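Local coordinates for protein 2-oxo-1,2-dihydroquinoline 8-monooxygenase, oxygenase component (PDB 1Z02) that probably hydroxylates 2-oxo-1,2-dihydroquinoline at carbon 8, as the oxygenase component of a Rieske-type monooxygenase carrying a [2Fe-2S] cluster and a mononuclear iron, at residues Leu48-Leu53 with Val141-Gly146; Gln59-Gln62 with Pro67-Leu70. One frame throughout, in Å; residues are numbered along the deposited sequence.

Interaction 1 of 2, residues Leu48-Leu53 with Val141-Gly146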
loop_
_atom_site.group_PDB
_atom_site.type_symbol
_atom_site.label_atom_id
_atom_site.label_comp_id
_atom_site.label_asym_id
_atom_site.label_seq_id
_atom_site.Cartn_x
_atom_site.Cartn_y
_atom_site.Cartn_z
ATOM N N LEU A 48 -16.196 -22.411 6.322
ATOM C CA LEU A 48 -15.231 -22.886 7.309
ATOM C C LEU A 48 -15.382 -24.383 7.484
ATOM O O LEU A 48 -16.423 -24.941 7.153
ATOM C CB LEU A 48 -15.498 -22.224 8.670
ATOM C CG LEU A 48 -15.322 -20.715 8.853
ATOM C CD1 LEU A 48 -15.974 -20.280 10.150
ATOM C CD2 LEU A 48 -13.846 -20.369 8.846
ATOM N N PHE A 49 -14.336 -25.031 7.981
ATOM C CA PHE A 49 -14.412 -26.453 8.266
ATOM C C PHE A 49 -15.147 -26.497 9.599
ATOM O O PHE A 49 -15.081 -25.549 10.384
ATOM C CB PHE A 49 -13.019 -27.065 8.447
ATOM C CG PHE A 49 -12.298 -27.341 7.156
ATOM C CD1 PHE A 49 -11.122 -26.661 6.846
ATOM C CD2 PHE A 49 -12.783 -28.294 6.258
ATOM C CE1 PHE A 49 -10.433 -26.921 5.654
ATOM C CE2 PHE A 49 -12.104 -28.564 5.061
ATOM C CZ PHE A 49 -10.924 -27.874 4.762
ATOM N N THR A 50 -15.852 -27.584 9.860
ATOM C CA THR A 50 -16.580 -27.716 11.106
ATOM C C THR A 50 -15.671 -27.491 12.315
ATOM O O THR A 50 -16.076 -26.856 13.291
ATOM C CB THR A 50 -17.240 -29.113 11.184
ATOM O OG1 THR A 50 -18.292 -29.194 10.209
ATOM C CG2 THR A 50 -17.810 -29.373 12.565
ATOM N N HIS A 51 -14.441 -27.989 12.243
ATOM C CA HIS A 51 -13.513 -27.839 13.358
ATOM C C HIS A 51 -13.097 -26.390 13.605
ATOM O O HIS A 51 -12.496 -26.076 14.632
ATOM C CB HIS A 51 -12.282 -28.740 13.165
ATOM C CG HIS A 51 -11.437 -28.392 11.981
ATOM N ND1 HIS A 51 -10.637 -27.269 11.937
ATOM C CD2 HIS A 51 -11.233 -29.044 10.811
ATOM C CE1 HIS A 51 -9.975 -27.247 10.794
ATOM N NE2 HIS A 51 -10.319 -28.314 10.092
ATOM N N GLU A 52 -13.437 -25.499 12.679
ATOM C CA GLU A 52 -13.093 -24.094 12.843
ATOM C C GLU A 52 -14.188 -23.321 13.571
ATOM O O GLU A 52 -14.055 -22.117 13.791
ATOM C CB GLU A 52 -12.841 -23.451 11.485
ATOM C CG GLU A 52 -11.556 -23.882 10.826
ATOM C CD GLU A 52 -11.337 -23.210 9.483
ATOM O OE1 GLU A 52 -12.045 -23.566 8.522
ATOM O OE2 GLU A 52 -10.460 -22.321 9.388
ATOM N N LEU A 53 -15.262 -24.013 13.947
ATOM C CA LEU A 53 -16.384 -23.382 14.636
ATOM C C LEU A 53 -16.996 -24.365 15.641
ATOM O O LEU A 53 -17.835 -25.186 15.285
ATOM C CB LEU A 53 -17.442 -22.951 13.611
ATOM C CG LEU A 53 -18.084 -21.551 13.567
ATOM C CD1 LEU A 53 -19.501 -21.598 13.930
ATOM C CD2 LEU A 53 -17.329 -20.573 14.359
ATOM N N VAL A 141 -27.257 -21.383 5.838
ATOM C CA VAL A 141 -26.128 -22.253 6.110
ATOM C C VAL A 141 -26.500 -23.709 5.929
ATOM O O VAL A 141 -27.592 -24.139 6.301
ATOM C CB VAL A 141 -25.623 -22.086 7.559
ATOM C CG1 VAL A 141 -24.524 -23.096 7.856
ATOM C CG2 VAL A 141 -25.107 -20.667 7.771
ATOM N N HIS A 142 -25.575 -24.464 5.354
ATOM C CA HIS A 142 -25.765 -25.886 5.161
ATOM C C HIS A 142 -24.457 -26.585 5.526
ATOM O O HIS A 142 -23.500 -26.585 4.750
ATOM C CB HIS A 142 -26.149 -26.192 3.716
ATOM C CG HIS A 142 -26.483 -27.631 3.484
ATOM N ND1 HIS A 142 -27.321 -28.053 2.485
ATOM C CD2 HIS A 142 -26.085 -28.752 4.118
ATOM C CE1 HIS A 142 -27.427 -29.369 2.514
ATOM N NE2 HIS A 142 -26.683 -29.818 3.498
ATOM N N GLU A 143 -24.428 -27.169 6.718
ATOM C CA GLU A 143 -23.251 -27.876 7.211
ATOM C C GLU A 143 -23.409 -29.376 6.961
ATOM O O GLU A 143 -24.463 -29.952 7.246
ATOM C CB GLU A 143 -23.081 -27.614 8.710
ATOM C CG GLU A 143 -21.819 -28.223 9.318
ATOM C CD GLU A 143 -21.667 -27.884 10.776
ATOM O OE1 GLU A 143 -20.572 -28.091 11.332
ATOM O OE2 GLU A 143 -22.649 -27.409 11.369
ATOM N N VAL A 144 -22.361 -30.005 6.441
ATOM C CA VAL A 144 -22.406 -31.429 6.145
ATOM C C VAL A 144 -21.006 -32.051 6.092
ATOM O O VAL A 144 -20.094 -31.510 5.463
ATOM C CB VAL A 144 -23.130 -31.684 4.793
ATOM C CG1 VAL A 144 -22.326 -31.083 3.647
ATOM C CG2 VAL A 144 -23.329 -33.173 4.570
ATOM N N ASN A 145 -20.856 -33.185 6.774
ATOM C CA ASN A 145 -19.604 -33.935 6.832
ATOM C C ASN A 145 -18.317 -33.118 6.997
ATOM O O ASN A 145 -17.358 -33.279 6.232
ATOM C CB ASN A 145 -19.489 -34.850 5.606
ATOM C CG ASN A 145 -20.554 -35.935 5.592
ATOM O OD1 ASN A 145 -20.841 -36.537 6.623
ATOM N ND2 ASN A 145 -21.140 -36.190 4.423
ATOM N N GLY A 146 -18.301 -32.263 8.016
ATOM C CA GLY A 146 -17.127 -31.451 8.293
ATOM C C GLY A 146 -16.997 -30.148 7.522
ATOM O O GLY A 146 -16.031 -29.403 7.729
HETATM O O HOH W 1 -20.333 -31.634 9.824
#
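Thr50 meets Gly146 and Glu143 in a small polar contact at the end of a three-stranded sheet of the Rieske domain, where Phe49 meets Trp329 and the end of strand 43-49, turning into a 3-10 segment, reaches the turn after strand 141-144. The backbone N of Thr50 donates to Gly146 O at 2.8 Å, nearly straight at 168°. That same oxygen lies at the edge of the Phe49 ring and takes a CA-H...O contact from Phe49 CA at 3.4 Å. Thr50 OG1 gives its proton to the anti lone pair of Glu143 OE1 (2.8 Å); the extended glutamate, its CG trans to the backbone N (chi1 -176°), meets the threonine at about a right angle. A water accepts from Gly146 N (2.8 Å) and donates to Thr50 OG1, bridging the two segments. Glu143 OE1 also forms a salt bridge with Arg72, so an alanine in place of Glu143 would probably leave Thr50 OG1 without its acceptor and the arginine without this carboxylate. Within 48-53, Phe49 N donates to Glu52 OE1 at 2.8 Å. Strand 147-152 runs between the two strands in the sheet, while strand 76-81 packs against Glu143 and Leu53.

Interaction 2 of 2, residues Gln59-Gln62 with Pro67-Leu70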
loop_
_atom_site.group_PDB
_atom_site.type_symbol
_atom_site.label_atom_id
_atom_site.label_comp_id
_atom_site.label_asym_id
_atom_site.label_seq_id
_atom_site.Cartn_x
_atom_site.Cartn_y
_atom_site.Cartn_z
ATOM N N GLN A 59 -17.000 -16.501 14.454
ATOM C CA GLN A 59 -15.916 -16.261 13.508
ATOM C C GLN A 59 -16.355 -15.411 12.317
ATOM O O GLN A 59 -17.402 -15.661 11.716
ATOM C CB GLN A 59 -15.373 -17.595 12.993
ATOM C CG GLN A 59 -14.231 -17.445 11.998
ATOM C CD GLN A 59 -12.950 -16.977 12.650
ATOM O OE1 GLN A 59 -12.408 -17.652 13.524
ATOM N NE2 GLN A 59 -12.451 -15.819 12.225
ATOM N N GLY A 60 -15.546 -14.415 11.975
ATOM C CA GLY A 60 -15.867 -13.563 10.845
ATOM C C GLY A 60 -15.019 -13.894 9.628
ATOM O O GLY A 60 -13.831 -14.216 9.759
ATOM N N ILE A 61 -15.633 -13.830 8.447
ATOM C CA ILE A 61 -14.963 -14.095 7.172
ATOM C C ILE A 61 -15.462 -13.076 6.148
ATOM O O ILE A 61 -16.230 -12.164 6.480
ATOM C CB ILE A 61 -15.287 -15.519 6.635
ATOM C CG1 ILE A 61 -16.794 -15.669 6.419
ATOM C CG2 ILE A 61 -14.796 -16.563 7.607
ATOM C CD1 ILE A 61 -17.211 -17.053 5.947
ATOM N N GLN A 62 -15.017 -13.219 4.908
ATOM C CA GLN A 62 -15.455 -12.325 3.840
ATOM C C GLN A 62 -15.475 -13.102 2.529
ATOM O O GLN A 62 -14.473 -13.708 2.143
ATOM C CB GLN A 62 -14.525 -11.101 3.713
ATOM C CG GLN A 62 -15.129 -9.996 2.844
ATOM C CD GLN A 62 -14.263 -8.754 2.723
ATOM O OE1 GLN A 62 -14.744 -7.705 2.310
ATOM N NE2 GLN A 62 -12.987 -8.868 3.060
ATOM N N PRO A 67 -18.938 -9.142 4.138
ATOM C CA PRO A 67 -18.451 -9.542 5.459
ATOM C C PRO A 67 -19.520 -10.412 6.138
ATOM O O PRO A 67 -20.690 -10.022 6.240
ATOM C CB PRO A 67 -18.224 -8.203 6.164
ATOM C CG PRO A 67 -19.232 -7.310 5.534
ATOM C CD PRO A 67 -19.212 -7.696 4.081
ATOM N N ILE A 68 -19.111 -11.589 6.595
ATOM C CA ILE A 68 -20.028 -12.537 7.222
ATOM C C ILE A 68 -19.508 -13.037 8.567
ATOM O O ILE A 68 -18.327 -13.331 8.714
ATOM C CB ILE A 68 -20.224 -13.765 6.300
ATOM C CG1 ILE A 68 -20.809 -13.320 4.955
ATOM C CG2 ILE A 68 -21.145 -14.780 6.960
ATOM C CD1 ILE A 68 -20.835 -14.407 3.867
ATOM N N VAL A 69 -20.399 -13.139 9.546
ATOM C CA VAL A 69 -20.032 -13.631 10.861
ATOM C C VAL A 69 -20.861 -14.883 11.147
ATOM O O VAL A 69 -22.066 -14.924 10.869
ATOM C CB VAL A 69 -20.281 -12.558 11.947
ATOM C CG1 VAL A 69 -21.742 -12.131 11.932
ATOM C CG2 VAL A 69 -19.875 -13.093 13.320
ATOM N N LEU A 70 -20.204 -15.914 11.672
ATOM C CA LEU A 70 -20.887 -17.170 11.977
ATOM C C LEU A 70 -20.768 -17.535 13.450
ATOM O O LEU A 70 -19.774 -17.218 14.110
ATOM C CB LEU A 70 -20.316 -18.328 11.143
ATOM C CG LEU A 70 -20.314 -18.265 9.612
ATOM C CD1 LEU A 70 -19.133 -17.458 9.123
ATOM C CD2 LEU A 70 -20.251 -19.668 9.064
#
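Gln59 and Leu70 form one hydrogen-bonded pair, Ile61 and Ile68 the next, in the antiparallel hairpin of strands 58-63 and 66-73. Backbone bonds come first: Gln59 N to Leu70 O is 2.9 Å, answered by Leu70 N to Gln59 O at 2.8 Å. Ile61 N to Ile68 O is 2.8 Å, and Ile68 N returns the bond to Ile61 O. At the non-hydrogen-bonded pair Gly60-Val69, the alpha carbons close to 4.2 Å; Gly60 CA gives a CA-H...O contact to Ile68 O, and Val69 CA one to Gln59 O.

The apolar contacts gather on the face of Ile61, Ile68 and Leu70. Ile61 holds CG1 between its backbone N and carbonyl carbon (chi1 60°), which lays CG1 3.9 Å from Ile68 CB and leaves CD1 3.7 Å from Leu70 CD1. Strands 43-49 and 147-152 cover this face. The amide of Gln59 folds over its own strand, NE2 donating to the carbonyl of the next residue, Gly60 O, at 3.2 Å.

With paired backbone polar groups and an apolar face, the hairpin can lie buried within the Rieske domain; on the other face, the side chain of Val69 lies about 9 Å from that of the cluster ligand Cys84.

Overall arrangement
Both contacts belong to the beta framework of the Rieske domain, and their centres lie 13 Å apart. Interaction 2 is core: a regular hairpin ladder whose apolar side chains pack inward. Interaction 1 is only partly buried and gets its hold from a carboxylate, a hydroxyl, one main-chain bond and a water at the place where a strand ends. They lie in different sheets, yet meet through leucines: Leu48 CD1 sits 3.8 Å from Gln59 CG, and Leu53 CD2 sits 3.8 Å from Gln59 CB. Strand 43-49 is followed in the chain by strand 58-63, and the 3-10 segment 50-52 begins the passage from one sheet to the other.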